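Local coordinates for alpha-galactosidase (Thermus thermophilus, PDB 6LCJ), which probably hydrolyses terminal alpha-galactosyl residues from oligosaccharides and assembles as a thermostable hexamer, at residues Arg97-Ala103 / Tyr137-Val143; Trp233-Leu238 / Phe305-Ala309; Asp358-Asp364 / Pro378-Leu384. All coordinates share one frame; numbering follows the deposited sequence.

Interaction 1: residues Arg97-Ala103 / Tyr137-Val143; sequences RGPDGRA and YGPEEEV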
loop_
_atom_site.group_PDB
_atom_site.type_symbol
_atom_site.label_atom_id
_atom_site.label_comp_id
_atom_site.label_asym_id
_atom_site.label_seq_id
_atom_site.Cartn_x
_atom_site.Cartn_y
_atom_site.Cartn_z
ATOM N N ARG E 97 34.174 20.370 -1.227
ATOM C CA ARG E 97 35.274 20.637 -0.312
ATOM C C ARG E 97 36.314 19.529 -0.383
ATOM O O ARG E 97 36.010 18.366 -0.092
ATOM C CB ARG E 97 34.751 20.773 1.113
ATOM C CG ARG E 97 35.731 21.416 2.046
ATOM C CD ARG E 97 35.170 21.416 3.435
ATOM N NE ARG E 97 34.830 22.766 3.846
ATOM C CZ ARG E 97 33.881 23.050 4.723
ATOM N NH1 ARG E 97 33.188 22.066 5.291
ATOM N NH2 ARG E 97 33.644 24.317 5.043
ATOM N N GLY E 98 37.541 19.896 -0.749
ATOM C CA GLY E 98 38.657 18.983 -0.694
ATOM C C GLY E 98 39.105 18.773 0.737
ATOM O O GLY E 98 38.925 19.645 1.597
ATOM N N PRO E 99 39.681 17.596 1.024
ATOM C CA PRO E 99 40.250 17.341 2.365
ATOM C C PRO E 99 41.114 18.470 2.931
ATOM O O PRO E 99 41.234 18.584 4.160
ATOM C CB PRO E 99 41.078 16.069 2.139
ATOM C CG PRO E 99 40.331 15.332 1.063
ATOM C CD PRO E 99 39.637 16.372 0.199
ATOM N N ASP E 100 41.695 19.318 2.078
ATOM C CA ASP E 100 42.626 20.362 2.481
ATOM C C ASP E 100 41.951 21.690 2.815
ATOM O O ASP E 100 42.650 22.689 3.019
ATOM C CB ASP E 100 43.647 20.584 1.373
ATOM C CG ASP E 100 42.996 20.677 0.007
ATOM O OD1 ASP E 100 42.046 19.899 -0.250
ATOM O OD2 ASP E 100 43.427 21.533 -0.805
ATOM N N GLY E 101 40.620 21.732 2.865
ATOM C CA GLY E 101 39.922 22.984 3.090
ATOM C C GLY E 101 39.843 23.913 1.894
ATOM O O GLY E 101 39.445 25.078 2.053
ATOM N N ARG E 102 40.224 23.455 0.707
ATOM C CA ARG E 102 39.978 24.229 -0.495
ATOM C C ARG E 102 38.646 23.809 -1.107
ATOM O O ARG E 102 38.200 22.666 -0.959
ATOM C CB ARG E 102 41.129 24.067 -1.485
ATOM C CG ARG E 102 42.437 24.636 -0.928
ATOM C CD ARG E 102 43.472 24.920 -2.000
ATOM N NE ARG E 102 43.928 23.695 -2.647
ATOM C CZ ARG E 102 44.326 23.636 -3.915
ATOM N NH1 ARG E 102 44.330 24.743 -4.662
ATOM N NH2 ARG E 102 44.722 22.475 -4.435
ATOM N N ALA E 103 37.994 24.760 -1.772
ATOM C CA ALA E 103 36.654 24.555 -2.303
ATOM C C ALA E 103 36.653 24.634 -3.826
ATOM O O ALA E 103 37.302 25.499 -4.419
ATOM C CB ALA E 103 35.682 25.581 -1.730
ATOM N N TYR E 137 38.655 27.113 -8.118
ATOM C CA TYR E 137 39.188 26.151 -7.167
ATOM C C TYR E 137 40.295 26.838 -6.388
ATOM O O TYR E 137 41.173 27.467 -6.982
ATOM C CB TYR E 137 39.729 24.905 -7.871
ATOM C CG TYR E 137 40.251 23.864 -6.921
ATOM C CD1 TYR E 137 39.540 23.524 -5.778
ATOM C CD2 TYR E 137 41.455 23.215 -7.165
ATOM C CE1 TYR E 137 40.011 22.568 -4.900
ATOM C CE2 TYR E 137 41.937 22.245 -6.291
ATOM C CZ TYR E 137 41.212 21.928 -5.160
ATOM O OH TYR E 137 41.686 20.967 -4.293
ATOM N N GLY E 138 40.243 26.740 -5.069
ATOM C CA GLY E 138 41.169 27.464 -4.243
ATOM C C GLY E 138 40.693 27.522 -2.817
ATOM O O GLY E 138 39.737 26.836 -2.434
ATOM N N PRO E 139 41.365 28.332 -1.995
ATOM C CA PRO E 139 40.914 28.531 -0.614
ATOM C C PRO E 139 39.465 28.995 -0.582
ATOM O O PRO E 139 39.031 29.789 -1.419
ATOM C CB PRO E 139 41.871 29.603 -0.075
ATOM C CG PRO E 139 43.066 29.513 -0.935
ATOM C CD PRO E 139 42.590 29.093 -2.293
ATOM N N GLU E 140 38.724 28.474 0.398
ATOM C CA GLU E 140 37.289 28.717 0.509
ATOM C C GLU E 140 36.948 30.200 0.392
ATOM O O GLU E 140 36.110 30.595 -0.424
ATOM C CB GLU E 140 36.800 28.157 1.843
ATOM C CG GLU E 140 35.348 27.762 1.884
ATOM C CD GLU E 140 35.004 27.010 3.162
ATOM O OE1 GLU E 140 35.327 25.800 3.256
ATOM O OE2 GLU E 140 34.427 27.639 4.080
ATOM N N GLU E 141 37.606 31.042 1.192
ATOM C CA GLU E 141 37.220 32.447 1.268
ATOM C C GLU E 141 37.562 33.195 -0.016
ATOM O O GLU E 141 36.801 34.072 -0.452
ATOM C CB GLU E 141 37.880 33.104 2.481
ATOM C CG GLU E 141 37.030 32.998 3.761
ATOM C CD GLU E 141 37.855 33.085 5.058
ATOM O OE1 GLU E 141 38.139 32.015 5.660
ATOM O OE2 GLU E 141 38.206 34.219 5.481
ATOM N N GLU E 142 38.693 32.874 -0.644
ATOM C CA GLU E 142 39.028 33.588 -1.869
ATOM C C GLU E 142 38.053 33.229 -2.980
ATOM O O GLU E 142 37.615 34.097 -3.745
ATOM C CB GLU E 142 40.467 33.299 -2.294
ATOM C CG GLU E 142 40.978 34.199 -3.451
ATOM C CD GLU E 142 40.337 35.614 -3.500
ATOM O OE1 GLU E 142 40.418 36.358 -2.481
ATOM O OE2 GLU E 142 39.748 35.977 -4.563
ATOM N N VAL E 143 37.673 31.958 -3.053
ATOM C CA VAL E 143 36.857 31.462 -4.152
ATOM C C VAL E 143 35.451 32.074 -4.096
ATOM O O VAL E 143 34.897 32.488 -5.125
ATOM C CB VAL E 143 36.885 29.915 -4.097
ATOM C CG1 VAL E 143 35.537 29.305 -3.978
ATOM C CG2 VAL E 143 37.664 29.338 -5.264
#
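R97 meets E140 beside the turn of a beta hairpin in the N-terminal beta domain. Strands 93-97 and 102-108 form the hairpin, and strand 132-137 lies antiparallel beside 102-108 in the same sheet. R97 grips E140 side-on with two nitrogens, both on one oxygen. NH2 of R97 lies 2.9 Å from OE1 of E140, and NE of R97 lies 3.1 Å from the same OE1. The oxygen sits at the edge of the guanidinium, in its plane. W58 also meets R97, in a cation-pi contact. G98 to G101 make a type I turn, and G101, at positive phi, adds a G1 bulge. D100 reaches back over the turn: its OD2 is 2.9 Å from NE of R102, a salt bridge in the plane of that guanidinium. CE2 of Y137 lies over one face of the R102 guanidinium, with NH2 of R102 3.4 Å from that carbon. Guanidinium and ring planes are 42° apart, so this is no flat stack. A bend at chi3 (-66°) brings the guanidinium beside the rim of the ring. NH1 of R102 bonds to the carbonyl of G9, which gives this guanidinium a second partner besides D100. A103 forms the hydrogen-bonded antiparallel pair with G138. Its N gives a 2.8 Å bond to G138 O, and its O takes a longer 3.3 Å bond from G138 N. The CB of A103 packs on E140 and V143 at the start of helix 140-149. The A103 oxygen also touches the Y137 ring edge, 3.3 Å from CD1 of Y137.

Interaction 2: residues Trp233-Leu238 / Phe305-Ala309; sequences WFAPFL and FLYAA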
loop_
_atom_site.group_PDB
_atom_site.type_symbol
_atom_site.label_atom_id
_atom_site.label_comp_id
_atom_site.label_asym_id
_atom_site.label_seq_id
_atom_site.Cartn_x
_atom_site.Cartn_y
_atom_site.Cartn_z
ATOM N N TRP E 233 7.026 48.384 7.010
ATOM C CA TRP E 233 7.099 46.989 6.591
ATOM C C TRP E 233 5.927 46.639 5.681
ATOM O O TRP E 233 4.778 46.955 5.998
ATOM C CB TRP E 233 7.062 46.085 7.836
ATOM C CG TRP E 233 6.980 44.592 7.615
ATOM C CD1 TRP E 233 8.029 43.716 7.573
ATOM C CD2 TRP E 233 5.795 43.801 7.450
ATOM N NE1 TRP E 233 7.572 42.433 7.393
ATOM C CE2 TRP E 233 6.204 42.457 7.307
ATOM C CE3 TRP E 233 4.429 44.093 7.408
ATOM C CZ2 TRP E 233 5.296 41.414 7.116
ATOM C CZ3 TRP E 233 3.524 43.045 7.221
ATOM C CH2 TRP E 233 3.967 41.730 7.074
ATOM N N PHE E 234 6.207 45.942 4.575
ATOM C CA PHE E 234 5.163 45.365 3.725
ATOM C C PHE E 234 5.506 43.924 3.365
ATOM O O PHE E 234 6.668 43.527 3.368
ATOM C CB PHE E 234 4.973 46.137 2.409
ATOM C CG PHE E 234 4.630 47.571 2.590
ATOM C CD1 PHE E 234 5.632 48.527 2.696
ATOM C CD2 PHE E 234 3.305 47.976 2.639
ATOM C CE1 PHE E 234 5.326 49.858 2.872
ATOM C CE2 PHE E 234 2.977 49.312 2.807
ATOM C CZ PHE E 234 3.995 50.258 2.923
ATOM N N ALA E 235 4.472 43.148 3.019
ATOM C CA ALA E 235 4.608 41.851 2.347
ATOM C C ALA E 235 3.809 41.962 1.055
ATOM O O ALA E 235 2.701 41.418 0.948
ATOM C CB ALA E 235 4.115 40.689 3.214
ATOM N N PRO E 236 4.347 42.658 0.047
ATOM C CA PRO E 236 3.480 43.188 -1.022
ATOM C C PRO E 236 2.810 42.132 -1.902
ATOM O O PRO E 236 1.715 42.395 -2.413
ATOM C CB PRO E 236 4.433 44.084 -1.834
ATOM C CG PRO E 236 5.805 43.633 -1.466
ATOM C CD PRO E 236 5.740 43.123 -0.072
ATOM N N PHE E 237 3.407 40.954 -2.098
ATOM C CA PHE E 237 2.844 39.947 -2.990
ATOM C C PHE E 237 2.172 38.796 -2.250
ATOM O O PHE E 237 1.941 37.735 -2.848
ATOM C CB PHE E 237 3.920 39.403 -3.917
ATOM C CG PHE E 237 4.531 40.447 -4.776
ATOM C CD1 PHE E 237 3.944 40.811 -5.975
ATOM C CD2 PHE E 237 5.702 41.076 -4.387
ATOM C CE1 PHE E 237 4.522 41.783 -6.773
ATOM C CE2 PHE E 237 6.265 42.036 -5.163
ATOM C CZ PHE E 237 5.694 42.392 -6.362
ATOM N N LEU E 238 1.822 38.994 -0.987
ATOM C CA LEU E 238 1.250 37.956 -0.154
ATOM C C LEU E 238 -0.186 38.311 0.186
ATOM O O LEU E 238 -0.501 39.474 0.448
ATOM C CB LEU E 238 2.072 37.790 1.123
ATOM C CG LEU E 238 2.187 36.411 1.757
ATOM C CD1 LEU E 238 2.957 35.492 0.864
ATOM C CD2 LEU E 238 2.876 36.563 3.080
ATOM N N PHE E 305 8.655 38.618 2.705
ATOM C CA PHE E 305 8.022 37.485 2.045
ATOM C C PHE E 305 8.134 37.602 0.537
ATOM O O PHE E 305 7.211 37.241 -0.189
ATOM C CB PHE E 305 6.552 37.347 2.455
ATOM C CG PHE E 305 6.358 36.929 3.879
ATOM C CD1 PHE E 305 6.507 37.844 4.914
ATOM C CD2 PHE E 305 6.035 35.616 4.189
ATOM C CE1 PHE E 305 6.335 37.458 6.241
ATOM C CE2 PHE E 305 5.860 35.220 5.516
ATOM C CZ PHE E 305 6.008 36.145 6.542
ATOM N N LEU E 306 9.263 38.127 0.064
ATOM C CA LEU E 306 9.451 38.379 -1.354
ATOM C C LEU E 306 9.611 37.101 -2.168
ATOM O O LEU E 306 9.539 37.163 -3.402
ATOM C CB LEU E 306 10.663 39.287 -1.560
ATOM C CG LEU E 306 10.574 40.748 -1.077
ATOM C CD1 LEU E 306 11.895 41.455 -1.353
ATOM C CD2 LEU E 306 9.440 41.465 -1.748
ATOM N N TYR E 307 9.827 35.947 -1.517
ATOM C CA TYR E 307 9.747 34.676 -2.233
ATOM C C TYR E 307 8.392 34.507 -2.934
ATOM O O TYR E 307 8.301 33.804 -3.950
ATOM C CB TYR E 307 9.995 33.504 -1.267
ATOM C CG TYR E 307 8.802 33.233 -0.372
ATOM C CD1 TYR E 307 7.779 32.384 -0.774
ATOM C CD2 TYR E 307 8.685 33.854 0.857
ATOM C CE1 TYR E 307 6.679 32.166 0.023
ATOM C CE2 TYR E 307 7.586 33.634 1.660
ATOM C CZ TYR E 307 6.591 32.796 1.239
ATOM O OH TYR E 307 5.504 32.598 2.042
ATOM N N ALA E 308 7.325 35.106 -2.397
ATOM C CA ALA E 308 6.018 34.932 -3.020
ATOM C C ALA E 308 6.013 35.420 -4.462
ATOM O O ALA E 308 5.302 34.861 -5.304
ATOM C CB ALA E 308 4.943 35.647 -2.210
ATOM N N ALA E 309 6.814 36.438 -4.776
ATOM C CA ALA E 309 6.873 36.959 -6.131
ATOM C C ALA E 309 7.677 36.075 -7.082
ATOM O O ALA E 309 7.668 36.327 -8.298
ATOM C CB ALA E 309 7.467 38.365 -6.115
HETATM O O HOH W 1 5.779 39.668 -0.659
#
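L238 and F305 make the tightest side-chain contact between two loops at the C-terminal ends of neighbouring strands in the TIM barrel. The apolar contacts come first. CD2 of L238 lies 3.5 Å from CD2 of F305 and meets the ring at a slant. The other branch of L238 goes elsewhere: its CD1 is 3.7 Å from CB of A308 and also touches the Y307 hydroxyl. That hydroxyl is hydrogen-bonded to the carbonyl of A264. On the F305 ring, CB of A235 approaches CD1 of F305 at 4.1 Å. CE1 of F305 reaches the edge of the W233 indole, 4.2 Å from CZ2 of W233. With CG of W233 anti to its backbone N (174°), the CZ2 end of the indole is the part that meets F305, while NE1 of W233 bonds to D304 OD2. CG of P236 touches CD2 of L306.

One CH-pi contact is present. CB of A309 sits over a face of the F237 ring, 3.9 Å from its centroid and 20° off the ring normal.

Polar links are indirect. A water accepts from F237 N at 3.1 Å and gives a weak bond to F305 O. It bridges the backbones of the two loops. Each loop is also held within itself: 235-238 is a type I turn, and 306-309 is a short 3-10 segment.

Strands 229-234 and 298-303 run parallel, and F234 has backbone bonds to K302 and D304. Helix 280-296 packs on P236 and F237. Helix 317-331 touches side chains of both loops, at F237, L306 and A309.

Interaction 3: residues Asp358-Asp364 / Pro378-Leu384; sequences DVAPYWD and PGLRNAL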
loop_
_atom_site.group_PDB
_atom_site.type_symbol
_atom_site.label_atom_id
_atom_site.label_comp_id
_atom_site.label_asym_id
_atom_site.label_seq_id
_atom_site.Cartn_x
_atom_site.Cartn_y
_atom_site.Cartn_z
ATOM N N ASP E 358 14.767 34.396 10.817
ATOM C CA ASP E 358 14.546 35.332 11.906
ATOM C C ASP E 358 15.341 34.930 13.142
ATOM O O ASP E 358 15.397 33.753 13.520
ATOM C CB ASP E 358 13.063 35.364 12.263
ATOM C CG ASP E 358 12.235 36.053 11.232
ATOM O OD1 ASP E 358 12.804 36.559 10.222
ATOM O OD2 ASP E 358 11.004 36.092 11.448
ATOM N N VAL E 359 15.929 35.918 13.796
ATOM C CA VAL E 359 16.337 35.690 15.169
ATOM C C VAL E 359 15.071 35.543 15.998
ATOM O O VAL E 359 13.961 35.830 15.543
ATOM C CB VAL E 359 17.232 36.816 15.716
ATOM C CG1 VAL E 359 18.556 36.852 14.958
ATOM C CG2 VAL E 359 16.495 38.148 15.644
ATOM N N ALA E 360 15.229 35.071 17.212
ATOM C CA ALA E 360 14.134 34.966 18.160
ATOM C C ALA E 360 14.758 35.139 19.528
ATOM O O ALA E 360 15.990 35.086 19.662
ATOM C CB ALA E 360 13.410 33.616 18.029
ATOM N N PRO E 361 13.940 35.361 20.587
ATOM C CA PRO E 361 14.505 35.504 21.933
ATOM C C PRO E 361 14.842 34.157 22.581
ATOM O O PRO E 361 14.541 33.916 23.749
ATOM C CB PRO E 361 13.408 36.263 22.686
ATOM C CG PRO E 361 12.141 36.038 21.926
ATOM C CD PRO E 361 12.466 35.380 20.612
ATOM N N TYR E 362 15.449 33.263 21.805
ATOM C CA TYR E 362 15.797 31.931 22.286
ATOM C C TYR E 362 16.769 31.293 21.306
ATOM O O TYR E 362 16.875 31.703 20.144
ATOM C CB TYR E 362 14.566 31.027 22.497
ATOM C CG TYR E 362 13.559 30.979 21.380
ATOM C CD1 TYR E 362 13.771 30.193 20.244
ATOM C CD2 TYR E 362 12.375 31.702 21.463
ATOM C CE1 TYR E 362 12.824 30.147 19.219
ATOM C CE2 TYR E 362 11.425 31.656 20.456
ATOM C CZ TYR E 362 11.648 30.882 19.335
ATOM O OH TYR E 362 10.690 30.863 18.332
ATOM N N TRP E 363 17.500 30.295 21.803
ATOM C CA TRP E 363 18.555 29.698 20.995
ATOM C C TRP E 363 17.963 28.863 19.866
ATOM O O TRP E 363 18.338 29.026 18.703
ATOM C CB TRP E 363 19.493 28.865 21.877
ATOM C CG TRP E 363 20.642 28.281 21.136
ATOM C CD1 TRP E 363 20.857 26.963 20.891
ATOM C CD2 TRP E 363 21.724 28.989 20.496
ATOM N NE1 TRP E 363 22.008 26.796 20.159
ATOM C CE2 TRP E 363 22.567 28.021 19.911
ATOM C CE3 TRP E 363 22.069 30.346 20.381
ATOM C CZ2 TRP E 363 23.728 28.358 19.206
ATOM C CZ3 TRP E 363 23.234 30.684 19.694
ATOM C CH2 TRP E 363 24.049 29.692 19.116
ATOM N N ASP E 364 17.027 27.977 20.186
ATOM C CA ASP E 364 16.520 27.059 19.181
ATOM C C ASP E 364 15.244 26.368 19.655
ATOM O O ASP E 364 15.236 25.715 20.699
ATOM C CB ASP E 364 17.601 26.031 18.833
ATOM C CG ASP E 364 17.264 25.210 17.595
ATOM O OD1 ASP E 364 16.742 25.781 16.607
ATOM O OD2 ASP E 364 17.552 23.998 17.594
ATOM N N PRO E 378 12.272 30.767 13.192
ATOM C CA PRO E 378 12.931 31.726 14.091
ATOM C C PRO E 378 13.771 31.046 15.160
ATOM O O PRO E 378 13.374 30.034 15.750
ATOM C CB PRO E 378 11.762 32.495 14.713
ATOM C CG PRO E 378 10.644 32.339 13.725
ATOM C CD PRO E 378 10.820 30.989 13.103
ATOM N N GLY E 379 14.941 31.635 15.421
ATOM C CA GLY E 379 15.855 31.135 16.427
ATOM C C GLY E 379 17.252 31.649 16.174
ATOM O O GLY E 379 17.683 31.724 15.018
ATOM N N LEU E 380 17.967 32.023 17.237
ATOM C CA LEU E 380 19.278 32.632 17.048
ATOM C C LEU E 380 20.235 31.678 16.342
ATOM O O LEU E 380 20.990 32.083 15.450
ATOM C CB LEU E 380 19.850 33.077 18.392
ATOM C CG LEU E 380 21.209 33.761 18.249
ATOM C CD1 LEU E 380 21.096 34.938 17.279
ATOM C CD2 LEU E 380 21.752 34.201 19.601
ATOM N N ARG E 381 20.217 30.407 16.724
ATOM C CA ARG E 381 21.128 29.453 16.109
ATOM C C ARG E 381 20.853 29.302 14.621
ATOM O O ARG E 381 21.782 29.321 13.807
ATOM C CB ARG E 381 21.015 28.107 16.793
ATOM C CG ARG E 381 21.973 27.139 16.245
ATOM C CD ARG E 381 21.371 25.783 16.179
ATOM N NE ARG E 381 22.370 24.746 16.383
ATOM C CZ ARG E 381 22.077 23.489 16.684
ATOM N NH1 ARG E 381 20.806 23.115 16.815
ATOM N NH2 ARG E 381 23.050 22.605 16.848
ATOM N N ASN E 382 19.581 29.131 14.248
ATOM C CA ASN E 382 19.228 29.057 12.835
ATOM C C ASN E 382 19.647 30.323 12.118
ATOM O O ASN E 382 20.207 30.264 11.019
ATOM C CB ASN E 382 17.728 28.836 12.668
ATOM C CG ASN E 382 17.274 27.439 13.066
ATOM O OD1 ASN E 382 18.065 26.522 13.260
ATOM N ND2 ASN E 382 15.977 27.287 13.188
ATOM N N ALA E 383 19.379 31.484 12.729
ATOM C CA ALA E 383 19.816 32.755 12.165
ATOM C C ALA E 383 21.314 32.746 11.913
ATOM O O ALA E 383 21.776 32.988 10.791
ATOM C CB ALA E 383 19.439 33.903 13.099
ATOM N N LEU E 384 22.088 32.430 12.955
ATOM C CA LEU E 384 23.540 32.482 12.844
ATOM C C LEU E 384 24.048 31.519 11.776
ATOM O O LEU E 384 24.943 31.868 11.000
ATOM C CB LEU E 384 24.181 32.183 14.201
ATOM C CG LEU E 384 24.065 33.249 15.295
ATOM C CD1 LEU E 384 24.496 32.646 16.613
ATOM C CD2 LEU E 384 24.882 34.509 15.000
HETATM O O HOH W 2 17.536 28.180 16.101
#
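P378 packs its CB 3.9 Å from CB of A360, just before helix 380-388. Its ring also lies along CB of D358, whose carboxylate pairs with R354. G379 is the N-cap residue. Its N bonds to D358 O at 2.9 Å. L380 N gives a nearly straight bond to Y362 O, 3.1 Å and 177°; L412 of a neighbouring subunit packs on Y362. The L380 side chain reaches V359 and the edge of W363. R381 N bonds to W363 O at 3.1 Å. W363 holds CG anti to its backbone N (-177°), which lays its indole against CB of R381, a CH-pi contact 3.8 Å from the six-membered ring centroid. NH1 of R381 makes a weak salt bridge to OD2 of D364, 3.5 Å away, while NE bonds to L478 O. N382 N gives to a water, which in turn donates to W363 O and D364 OD1. S369 also bonds to that OD1. A383 puts CB 3.6 Å from CG1 of V359, and L384 closes on W363.

The first-turn N-H groups of the helix are thus met by two loop carbonyls and a water. The positive helix start and R381, a weak counterion, would probably stabilise a charged D364; nearby E366 would work against this.

How the interactions relate
Interaction 1 belongs to the N-terminal beta domain, while interactions 2 and 3 belong to the barrel. Interactions 1 and 2 lie on opposite sides of the chain's centre, their centres about 36 Å apart. The nearest atoms of interaction 3 are about 12 Å from interaction 1 and about 7 Å from interaction 2. The centres of interactions 2 and 3 are about 22 Å apart. None touch. W53, between strands 44-48 and 56-59 of the beta domain, meets F305 edge-to-face and also packs on D358. Loops after the barrel strands normally line the active site in TIM-barrel glycosidases, so interactions 2 and 3 are consistent with shaping the pocket.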